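Local coordinates for protein beta-glucanase (Bacteroides thetaiotaomicron, PDB 6EUG) that probably hydrolyses beta-1,3-linked galactosidic bonds of arabinogalactan through a family 43 glycoside hydrolase domain, the part of the larger protein present here, at residues 277-280 and 286-289; 230-233 and 237-240; 332-337 and 369-374. One frame throughout, in Å; residues are numbered along the deposited sequence.

Contact 1. Residues 277-280 and 286-289; sequences ITSG and PNKA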
ATOM      1  N   ILE A 277      -4.616  -9.031   0.917  1.00 13.76           N
ATOM      2  CA  ILE A 277      -3.433  -9.822   0.509  1.00 10.63           C
ATOM      3  C   ILE A 277      -2.193  -9.027   0.875  1.00 13.65           C
ATOM      4  O   ILE A 277      -2.108  -7.825   0.584  1.00 14.94           O
ATOM      5  CB  ILE A 277      -3.443 -10.238  -0.994  1.00 11.12           C
ATOM      6  CG1 ILE A 277      -4.665 -11.126  -1.275  1.00 14.45           C
ATOM      7  CG2 ILE A 277      -2.126 -10.912  -1.398  1.00 14.38           C
ATOM      8  CD1 ILE A 277      -4.885 -11.515  -2.730  1.00 14.35           C
ATOM      9  N   THR A 278      -1.235  -9.734   1.479  1.00 13.73           N
ATOM     10  CA  THR A 278       0.045  -9.166   1.876  1.00 13.26           C
ATOM     11  C   THR A 278       1.205 -10.062   1.468  1.00 14.73           C
ATOM     12  O   THR A 278       1.003 -11.247   1.132  1.00 16.65           O
ATOM     13  CB  THR A 278       0.071  -8.929   3.399  1.00 13.68           C
ATOM     14  OG1 THR A 278      -0.164 -10.169   4.080  1.00 14.09           O
ATOM     15  CG2 THR A 278      -1.018  -7.964   3.826  1.00 15.24           C
ATOM     16  N   SER A 279       2.422  -9.495   1.495  1.00 15.00           N
ATOM     17  CA  SER A 279       3.662 -10.276   1.397  1.00 16.16           C
ATOM     18  C   SER A 279       4.302 -10.382   2.782  1.00 15.86           C
ATOM     19  O   SER A 279       3.921  -9.680   3.708  1.00 13.04           O
ATOM     20  CB  SER A 279       4.687  -9.590   0.430  1.00 14.65           C
ATOM     21  OG  SER A 279       5.233  -8.411   1.001  1.00 14.39           O
ATOM     22  N   GLY A 280       5.309 -11.243   2.906  1.00 16.01           N
ATOM     23  CA  GLY A 280       6.244 -11.134   4.023  1.00 17.70           C
ATOM     24  C   GLY A 280       7.290 -10.046   3.792  1.00 18.73           C
ATOM     25  O   GLY A 280       7.183  -9.230   2.846  1.00 16.13           O
ATOM     26  N   PRO A 286      11.012 -12.165  -3.787  1.00 18.58           N
ATOM     27  CA  PRO A 286       9.641 -12.656  -3.669  1.00 16.19           C
ATOM     28  C   PRO A 286       9.523 -13.686  -2.544  1.00 16.32           C
ATOM     29  O   PRO A 286      10.500 -14.367  -2.237  1.00 19.29           O
ATOM     30  CB  PRO A 286       9.351 -13.279  -5.040  1.00 20.30           C
ATOM     31  CG  PRO A 286      10.486 -12.925  -5.905  1.00 21.23           C
ATOM     32  CD  PRO A 286      11.634 -12.603  -5.039  1.00 21.00           C
ATOM     33  N   ASN A 287       8.335 -13.760  -1.936  1.00 16.73           N
ATOM     34  CA  ASN A 287       8.048 -14.708  -0.853  1.00 16.11           C
ATOM     35  C   ASN A 287       6.581 -15.181  -0.964  1.00 16.51           C
ATOM     36  O   ASN A 287       5.913 -14.833  -1.919  1.00 16.47           O
ATOM     37  CB  ASN A 287       8.386 -14.040   0.499  1.00 16.24           C
ATOM     38  CG  ASN A 287       7.588 -12.739   0.753  1.00 16.41           C
ATOM     39  OD1 ASN A 287       6.338 -12.750   0.707  1.00 17.98           O
ATOM     40  ND2 ASN A 287       8.296 -11.621   1.036  1.00 15.85           N
ATOM     41  N   LYS A 288       6.102 -15.975   0.005  1.00 17.12           N
ATOM     42  CA  LYS A 288       4.778 -16.546   0.003  1.00 16.92           C
ATOM     43  C   LYS A 288       3.743 -15.507   0.421  1.00 16.98           C
ATOM     44  O   LYS A 288       3.883 -14.873   1.482  1.00 17.53           O
ATOM     45  CB  LYS A 288       4.759 -17.756   0.973  1.00 22.36           C
ATOM     46  CG  LYS A 288       3.566 -18.653   0.829  1.00 24.68           C
ATOM     47  CD  LYS A 288       3.576 -19.796   1.845  1.00 29.98           C
ATOM     48  CE  LYS A 288       4.647 -20.839   1.550  1.00 33.30           C
ATOM     49  NZ  LYS A 288       4.414 -22.036   2.410  1.00 37.79           N
ATOM     50  N   ALA A 289       2.736 -15.289  -0.419  1.00 16.40           N
ATOM     51  CA  ALA A 289       1.635 -14.330  -0.081  1.00 15.46           C
ATOM     52  C   ALA A 289       0.777 -14.860   1.064  1.00 15.93           C
ATOM     53  O   ALA A 289       0.700 -16.072   1.271  1.00 18.02           O
ATOM     54  CB  ALA A 289       0.747 -14.055  -1.303  1.00 16.92           C
TER
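Asn287 meets the end of strand 273-279, at Ser279 and Gly280, with its side-chain amide. Its CB points toward the 277-280 segment. CG sits between the backbone N and the carbonyl carbon (chi1 59°), and this folds the amide against Gly280. Asn287 CG comes to 3.5 Å from Gly280 N. At the tip, Asn287 OD1 accepts a hydrogen bond from Gly280 N at 2.9 Å, with an N-H...O angle of 151°. Gly280 N approaches from above the amide plane, 41° out of it, and not along an OD1 lone pair. The same OD1 also rests 3.6 Å from Ser279 CB. The other branch, Asn287 ND2, gives a weak bond to Gly280 O at 3.2 Å, and its stronger partner is Thr282 OG1.

Gly280 and residues 286-289 are the two ends of the loop between strands 273-279 and 290-294, in the fourth four-stranded blade of the five-bladed beta-propeller of family 43. This loop carries Gly283 and Trp284 of the glucoimidazole pocket, so the Asn287 amide ties the two ends of a pocket loop together.

Gly280 O has a second donor. Ser279 OG reaches it at 2.8 Å, directed at a lone pair of the oxygen, within the carbonyl plane. Ser279 OG is also bonded to Gln320, another pocket residue. Toward the strand, bonds give way to looser contacts. Ala289 CA lies 3.4 Å from Thr278 O, in a C-H...O contact. One residue further back, Ile277 CG2 packs on Ala289 CB at 4.3 Å.

Contact 2. Residues 230-233 and 237-240; sequences SSED and LQIA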
ATOM      1  N   SER A 230       2.109  -0.770   7.240  0.50 14.52           N
ATOM      2  CA  SER A 230       3.070  -1.526   8.018  0.50 14.70           C
ATOM      3  C   SER A 230       3.714  -0.564   9.048  0.50 14.36           C
ATOM      4  O   SER A 230       4.246   0.486   8.689  0.50 13.59           O
ATOM      5  CB  SER A 230       4.125  -2.174   7.111  0.50 16.58           C
ATOM      6  OG  SER A 230       3.524  -3.026   6.137  0.50 15.32           O
ATOM      7  N   SER A 231       3.646  -0.939  10.319  1.00 11.61           N
ATOM      8  CA  SER A 231       4.054  -0.081  11.463  1.00 13.06           C
ATOM      9  C   SER A 231       5.007  -0.818  12.431  1.00 13.41           C
ATOM     10  O   SER A 231       5.364  -1.969  12.195  1.00 13.14           O
ATOM     11  CB  SER A 231       2.796   0.363  12.234  1.00 13.47           C
ATOM     12  OG  SER A 231       3.034   1.471  13.109  1.00 13.77           O
ATOM     13  N   GLU A 232       5.423  -0.162  13.525  1.00 13.41           N
ATOM     14  CA  GLU A 232       6.230  -0.817  14.552  1.00 14.36           C
ATOM     15  C   GLU A 232       7.487  -1.530  13.950  1.00 15.21           C
ATOM     16  O   GLU A 232       7.683  -2.747  14.103  1.00 14.80           O
ATOM     17  CB  GLU A 232       5.334  -1.801  15.339  1.00 15.88           C
ATOM     18  CG  GLU A 232       4.055  -1.206  15.915  1.00 15.42           C
ATOM     19  CD  GLU A 232       3.116  -2.182  16.618  1.00 14.83           C
ATOM     20  OE1 GLU A 232       3.575  -3.247  17.171  1.00 15.85           O
ATOM     21  OE2 GLU A 232       1.862  -1.924  16.583  1.00 14.90           O
ATOM     22  N   ASP A 233       8.327  -0.767  13.255  1.00 16.82           N
ATOM     23  CA  ASP A 233       9.551  -1.294  12.610  1.00 15.92           C
ATOM     24  C   ASP A 233       9.178  -2.404  11.583  1.00 16.22           C
ATOM     25  O   ASP A 233       9.891  -3.419  11.473  1.00 17.51           O
ATOM     26  CB  ASP A 233      10.621  -1.791  13.621  1.00 20.07           C
ATOM     27  CG  ASP A 233      11.367  -0.645  14.354  1.00 23.70           C
ATOM     28  OD1 ASP A 233      11.193   0.527  14.073  1.00 24.20           O
ATOM     29  OD2 ASP A 233      12.142  -0.908  15.282  1.00 26.29           O
ATOM     30  N   LEU A 237       0.763  -4.718  11.374  1.00 14.38           N
ATOM     31  CA  LEU A 237      -0.115  -3.881  10.526  1.00 14.87           C
ATOM     32  C   LEU A 237      -1.017  -3.002  11.404  1.00 14.67           C
ATOM     33  O   LEU A 237      -1.471  -3.450  12.457  1.00 14.30           O
ATOM     34  CB  LEU A 237      -1.032  -4.706   9.645  1.00 16.17           C
ATOM     35  CG  LEU A 237      -0.433  -5.391   8.431  1.00 17.90           C
ATOM     36  CD1 LEU A 237      -1.461  -6.359   7.893  1.00 20.37           C
ATOM     37  CD2 LEU A 237      -0.039  -4.358   7.367  1.00 18.99           C
ATOM     38  N   GLN A 238      -1.253  -1.757  10.961  1.00 13.13           N
ATOM     39  CA  GLN A 238      -2.262  -0.889  11.596  1.00 14.17           C
ATOM     40  C   GLN A 238      -3.284  -0.393  10.571  1.00 14.19           C
ATOM     41  O   GLN A 238      -2.949  -0.247   9.379  1.00 13.62           O
ATOM     42  CB  GLN A 238      -1.608   0.261  12.390  1.00 15.30           C
ATOM     43  CG  GLN A 238      -0.812  -0.212  13.609  1.00 16.01           C
ATOM     44  CD  GLN A 238      -0.104   0.908  14.375  1.00 15.25           C
ATOM     45  OE1 GLN A 238      -0.299   2.098  14.063  1.00 14.98           O
ATOM     46  NE2 GLN A 238       0.745   0.539  15.371  1.00 15.02           N
ATOM     47  N   ILE A 239      -4.545  -0.204  11.030  1.00 13.72           N
ATOM     48  CA  ILE A 239      -5.659   0.292  10.204  1.00 15.20           C
ATOM     49  C   ILE A 239      -6.224   1.497  10.929  1.00 15.44           C
ATOM     50  O   ILE A 239      -6.698   1.338  12.059  1.00 15.81           O
ATOM     51  CB  ILE A 239      -6.773  -0.758  10.018  1.00 16.50           C
ATOM     52  CG1 ILE A 239      -6.178  -2.055   9.449  1.00 15.73           C
ATOM     53  CG2 ILE A 239      -7.897  -0.210   9.138  1.00 16.38           C
ATOM     54  CD1 ILE A 239      -7.187  -3.167   9.163  1.00 18.65           C
ATOM     55  N   ALA A 240      -6.155   2.669  10.277  1.00 14.74           N
ATOM     56  CA  ALA A 240      -6.522   3.978  10.873  1.00 17.03           C
ATOM     57  C   ALA A 240      -7.622   4.687  10.069  1.00 16.65           C
ATOM     58  O   ALA A 240      -7.486   4.913   8.860  1.00 16.16           O
ATOM     59  CB  ALA A 240      -5.299   4.873  10.968  1.00 16.05           C
TER
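This is a beta-hairpin contact between strands 225-231 and 236-242, neighbours in the third blade of the five-bladed propeller. Ser230 and Leu237 form an antiparallel non-hydrogen-bonded pair, with CA atoms 4.7 Å apart. Both put their side chains on one face of the sheet, and the side chain of Ser230 is about 7 Å from the bound glucoimidazole. Ser230 OG is hydrogen-bonded to Glu263 and to Asn262 O.

Past this pair the contact is carried by polar side chains. Strand 225-231 ends at Ser231, and the chain turns off at Glu232 with positive phi and psi. The extended side chain of Gln238 reaches across to meet it. Gln238 NE2 donates to Glu232 OE2 at 3.0 Å, with an N-H...O angle of 150°. The acceptor lies in the amide plane, and the bond uses the anti lone pair of OE2, away from the other oxygen. The two side chains cross at about a right angle, with carboxylate and amide planes 60° apart.

Both groups have further partners, which would limit their rotation. Glu232 OE1 is bonded to Thr236 and forms a salt bridge with Arg255. Gln238 OE1 takes a bond from Tyr229 OH, and NE2 also donates to Gln210 OE1. Ser231 lies alongside the amide, its CB 3.6 Å from Gln238 CD. Ser231 OG is 3.4 Å from Gln238 NE2 at an angle too poor for a hydrogen bond, and it is bonded to Met211 O instead.

Contact 3. Residues 332-337 and 369-374; sequences QFFFMA and DRWNFD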
ATOM      1  N   GLN A 332     -16.525  -8.116 -10.504  1.00 15.94           N
ATOM      2  CA  GLN A 332     -15.213  -8.749 -10.635  1.00 17.54           C
ATOM      3  C   GLN A 332     -14.121  -7.962  -9.913  1.00 17.92           C
ATOM      4  O   GLN A 332     -14.319  -6.765  -9.583  1.00 17.72           O
ATOM      5  CB  GLN A 332     -14.861  -8.929 -12.110  1.00 19.03           C
ATOM      6  CG  GLN A 332     -15.715  -9.972 -12.853  1.00 23.02           C
ATOM      7  CD  GLN A 332     -15.492  -9.991 -14.373  1.00 26.31           C
ATOM      8  OE1 GLN A 332     -14.658  -9.252 -14.901  1.00 26.33           O
ATOM      9  NE2 GLN A 332     -16.256 -10.829 -15.083  1.00 29.29           N
ATOM     10  N   PHE A 333     -12.972  -8.632  -9.728  1.00 15.78           N
ATOM     11  CA  PHE A 333     -11.790  -8.071  -9.042  1.00 15.28           C
ATOM     12  C   PHE A 333     -10.532  -8.586  -9.698  1.00 16.01           C
ATOM     13  O   PHE A 333     -10.517  -9.760 -10.160  1.00 16.79           O
ATOM     14  CB  PHE A 333     -11.790  -8.452  -7.531  1.00 15.28           C
ATOM     15  CG  PHE A 333     -13.013  -8.001  -6.799  1.00 16.73           C
ATOM     16  CD1 PHE A 333     -14.156  -8.815  -6.721  1.00 16.68           C
ATOM     17  CD2 PHE A 333     -13.031  -6.770  -6.148  1.00 17.29           C
ATOM     18  CE1 PHE A 333     -15.293  -8.379  -6.063  1.00 17.78           C
ATOM     19  CE2 PHE A 333     -14.179  -6.341  -5.477  1.00 17.01           C
ATOM     20  CZ  PHE A 333     -15.294  -7.158  -5.425  1.00 17.67           C
ATOM     21  N   PHE A 334      -9.500  -7.731  -9.784  1.00 15.73           N
ATOM     22  CA  PHE A 334      -8.188  -8.099 -10.373  1.00 15.79           C
ATOM     23  C   PHE A 334      -7.031  -7.761  -9.464  1.00 15.30           C
ATOM     24  O   PHE A 334      -7.011  -6.691  -8.864  1.00 17.68           O
ATOM     25  CB  PHE A 334      -8.023  -7.427 -11.777  1.00 17.38           C
ATOM     26  CG  PHE A 334      -9.150  -7.792 -12.694  1.00 20.07           C
ATOM     27  CD1 PHE A 334     -10.392  -7.159 -12.564  1.00 22.00           C
ATOM     28  CD2 PHE A 334      -9.034  -8.868 -13.575  1.00 22.28           C
ATOM     29  CE1 PHE A 334     -11.488  -7.572 -13.318  1.00 24.52           C
ATOM     30  CE2 PHE A 334     -10.121  -9.264 -14.363  1.00 23.59           C
ATOM     31  CZ  PHE A 334     -11.359  -8.626 -14.225  1.00 23.99           C
ATOM     32  N   PHE A 335      -6.099  -8.719  -9.360  1.00 17.38           N
ATOM     33  CA  PHE A 335      -4.898  -8.642  -8.525  1.00 16.17           C
ATOM     34  C   PHE A 335      -3.778  -7.988  -9.328  1.00 16.50           C
ATOM     35  O   PHE A 335      -3.490  -8.439 -10.452  1.00 15.77           O
ATOM     36  CB  PHE A 335      -4.502 -10.059  -8.078  1.00 16.58           C
ATOM     37  CG  PHE A 335      -3.206 -10.144  -7.305  1.00 16.93           C
ATOM     38  CD1 PHE A 335      -3.125  -9.654  -5.994  1.00 18.38           C
ATOM     39  CD2 PHE A 335      -2.094 -10.794  -7.849  1.00 18.37           C
ATOM     40  CE1 PHE A 335      -1.963  -9.774  -5.252  1.00 18.67           C
ATOM     41  CE2 PHE A 335      -0.926 -10.945  -7.101  1.00 18.46           C
ATOM     42  CZ  PHE A 335      -0.856 -10.418  -5.806  1.00 17.58           C
ATOM     43  N   MET A 336      -3.193  -6.926  -8.781  1.00 14.53           N
ATOM     44  CA  MET A 336      -2.042  -6.220  -9.362  1.00 16.00           C
ATOM     45  C   MET A 336      -0.827  -6.412  -8.457  1.00 15.51           C
ATOM     46  O   MET A 336      -0.899  -6.216  -7.223  1.00 14.41           O
ATOM     47  CB  MET A 336      -2.328  -4.715  -9.526  1.00 17.02           C
ATOM     48  CG  MET A 336      -3.453  -4.373 -10.492  1.00 18.47           C
ATOM     49  SD  MET A 336      -3.913  -2.638 -10.485  1.00 21.09           S
ATOM     50  CE  MET A 336      -2.325  -1.831 -10.713  1.00 22.33           C
ATOM     51  N   ALA A 337       0.300  -6.760  -9.086  1.00 14.82           N
ATOM     52  CA  ALA A 337       1.560  -6.937  -8.394  1.00 14.83           C
ATOM     53  C   ALA A 337       2.712  -6.368  -9.212  1.00 14.74           C
ATOM     54  O   ALA A 337       2.578  -6.187 -10.430  1.00 16.35           O
ATOM     55  CB  ALA A 337       1.818  -8.419  -8.102  1.00 14.57           C
ATOM     56  N   ASP A 369      -0.609 -16.763 -18.897  1.00 23.76           N
ATOM     57  CA  ASP A 369       0.344 -15.998 -19.730  1.00 23.09           C
ATOM     58  C   ASP A 369      -0.337 -14.813 -20.418  1.00 24.63           C
ATOM     59  O   ASP A 369       0.263 -13.738 -20.555  1.00 22.57           O
ATOM     60  CB  ASP A 369       1.000 -16.866 -20.817  1.00 25.29           C
ATOM     61  CG  ASP A 369       2.133 -17.766 -20.303  1.00 28.17           C
ATOM     62  OD1 ASP A 369       2.639 -17.643 -19.167  1.00 29.49           O
ATOM     63  OD2 ASP A 369       2.537 -18.650 -21.087  1.00 32.79           O
ATOM     64  N   ARG A 370      -1.570 -15.015 -20.883  1.00 23.08           N
ATOM     65  CA  ARG A 370      -2.301 -13.982 -21.607  1.00 24.36           C
ATOM     66  C   ARG A 370      -3.774 -14.178 -21.302  1.00 25.36           C
ATOM     67  O   ARG A 370      -4.274 -15.309 -21.355  1.00 31.09           O
ATOM     68  CB  ARG A 370      -2.057 -14.091 -23.127  1.00 28.67           C
ATOM     69  N   TRP A 371      -4.463 -13.094 -20.956  1.00 23.56           N
ATOM     70  CA  TRP A 371      -5.925 -13.141 -20.768  1.00 24.20           C
ATOM     71  C   TRP A 371      -6.540 -11.818 -21.138  1.00 23.97           C
ATOM     72  O   TRP A 371      -5.827 -10.814 -21.248  1.00 30.28           O
ATOM     73  CB  TRP A 371      -6.296 -13.508 -19.334  1.00 23.35           C
ATOM     74  CG  TRP A 371      -5.747 -12.569 -18.290  1.00 20.51           C
ATOM     75  CD1 TRP A 371      -4.506 -12.617 -17.723  1.00 21.16           C
ATOM     76  CD2 TRP A 371      -6.406 -11.442 -17.729  1.00 21.06           C
ATOM     77  NE1 TRP A 371      -4.356 -11.594 -16.814  1.00 19.57           N
ATOM     78  CE2 TRP A 371      -5.505 -10.850 -16.802  1.00 19.79           C
ATOM     79  CE3 TRP A 371      -7.672 -10.866 -17.912  1.00 22.72           C
ATOM     80  CZ2 TRP A 371      -5.829  -9.705 -16.077  1.00 18.77           C
ATOM     81  CZ3 TRP A 371      -8.000  -9.742 -17.180  1.00 22.33           C
ATOM     82  CH2 TRP A 371      -7.073  -9.168 -16.257  1.00 21.87           C
ATOM     83  N   ASN A 372      -7.864 -11.814 -21.324  1.00 23.59           N
ATOM     84  CA  ASN A 372      -8.581 -10.621 -21.780  1.00 27.85           C
ATOM     85  C   ASN A 372      -9.716 -10.314 -20.835  1.00 25.82           C
ATOM     86  O   ASN A 372     -10.339 -11.227 -20.291  1.00 28.68           O
ATOM     87  CB  ASN A 372      -9.154 -10.816 -23.198  1.00 31.43           C
ATOM     88  CG  ASN A 372      -8.119 -10.655 -24.275  1.00 37.93           C
ATOM     89  OD1 ASN A 372      -7.796  -9.539 -24.665  1.00 45.40           O
ATOM     90  ND2 ASN A 372      -7.607 -11.762 -24.779  1.00 39.83           N
ATOM     91  N   PHE A 373      -9.992  -9.026 -20.647  1.00 29.93           N
ATOM     92  CA  PHE A 373     -11.193  -8.589 -19.928  1.00 31.57           C
ATOM     93  C   PHE A 373     -12.456  -8.995 -20.690  1.00 33.16           C
ATOM     94  O   PHE A 373     -12.431  -9.171 -21.913  1.00 36.93           O
ATOM     95  CB  PHE A 373     -11.185  -7.059 -19.717  1.00 30.99           C
ATOM     96  CG  PHE A 373     -10.136  -6.584 -18.727  1.00 29.05           C
ATOM     97  CD1 PHE A 373     -10.374  -6.643 -17.351  1.00 28.46           C
ATOM     98  CD2 PHE A 373      -8.917  -6.090 -19.164  1.00 24.83           C
ATOM     99  CE1 PHE A 373      -9.407  -6.225 -16.449  1.00 24.67           C
ATOM    100  CE2 PHE A 373      -7.936  -5.668 -18.265  1.00 24.36           C
ATOM    101  CZ  PHE A 373      -8.176  -5.742 -16.907  1.00 24.11           C
ATOM    102  N   ASP A 374     -13.557  -9.165 -19.965  1.00 35.54           N
ATOM    103  CA  ASP A 374     -14.854  -9.297 -20.609  1.00 35.55           C
ATOM    104  C   ASP A 374     -15.226  -7.902 -21.092  1.00 41.49           C
ATOM    105  O   ASP A 374     -16.130  -7.754 -21.899  1.00 55.91           O
ATOM    106  CB  ASP A 374     -15.928  -9.821 -19.652  1.00 38.47           C
ATOM    107  CG  ASP A 374     -15.599 -11.199 -19.063  1.00 39.21           C
ATOM    108  OD1 ASP A 374     -14.866 -12.009 -19.679  1.00 41.83           O
ATOM    109  OD2 ASP A 374     -16.105 -11.476 -17.958  1.00 45.76           O
TER
HETATM  110  O   HOH W   1     -13.596  -8.242 -17.316  1.00 31.32           O
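Phe334 holds CG anti to its carbonyl carbon (chi1 -56°), while Trp371 turns CG between its backbone N and carbonyl carbon (chi1 58°). These settings bring the Phe334 ring beside the six-membered ring of the indole. The planes are nearly parallel, 7° apart, but offset so that little of one ring lies over the other, with centroids 5.4 Å apart. Phe334 CD2 and Trp371 CH2 approach to 3.3 Å. Phe373 closes the aromatic cluster edge-to-face. Its CE1 lies over the centre of one face of Phe334, 3.8 Å from Phe334 CE2, and its own face receives Trp371 CZ3.

The cluster lays the C-terminal tail against strand 332-339 of the fifth propeller blade. Trp371 NE1 is bonded to Trp352 O of the adjoining strand.

Beside the rings, Gln332 NE2 donates to Asp374 OD2 at 3.0 Å, nearly straight, on the anti side of the carboxylate but tilted well out of its plane. A water donates to Gln332 OE1 at 2.8 Å and accepts from Asp374 N at 2.8 Å. One end of the neutral amide thus holds Asp374 directly and the other through a water, and the negative charge of the carboxylate would be expected to strengthen the NE2 bond.

Along the chain contact 2 comes first, then contact 1, then contact 3. They fall in the third, fourth and fifth blades of the propeller. The centres of contacts 1 and 2 are about 16 Å apart. Both lie near the bound glucoimidazole, with the side chain of Ser279 about 6 Å from it. The centre of contact 3 is about 19 Å from that of contact 1 and about 29 Å from that of contact 2, on the other side of the chain's centre from contact 2. Contacts 1 and 3 touch where Ile277 CG2 packs on Phe335 CE1 at 4.0 Å, between adjacent blades. Two contacts thus lie at strand ends close to the pocket, and the third packs the C-terminal residues on the outer part of the last blade.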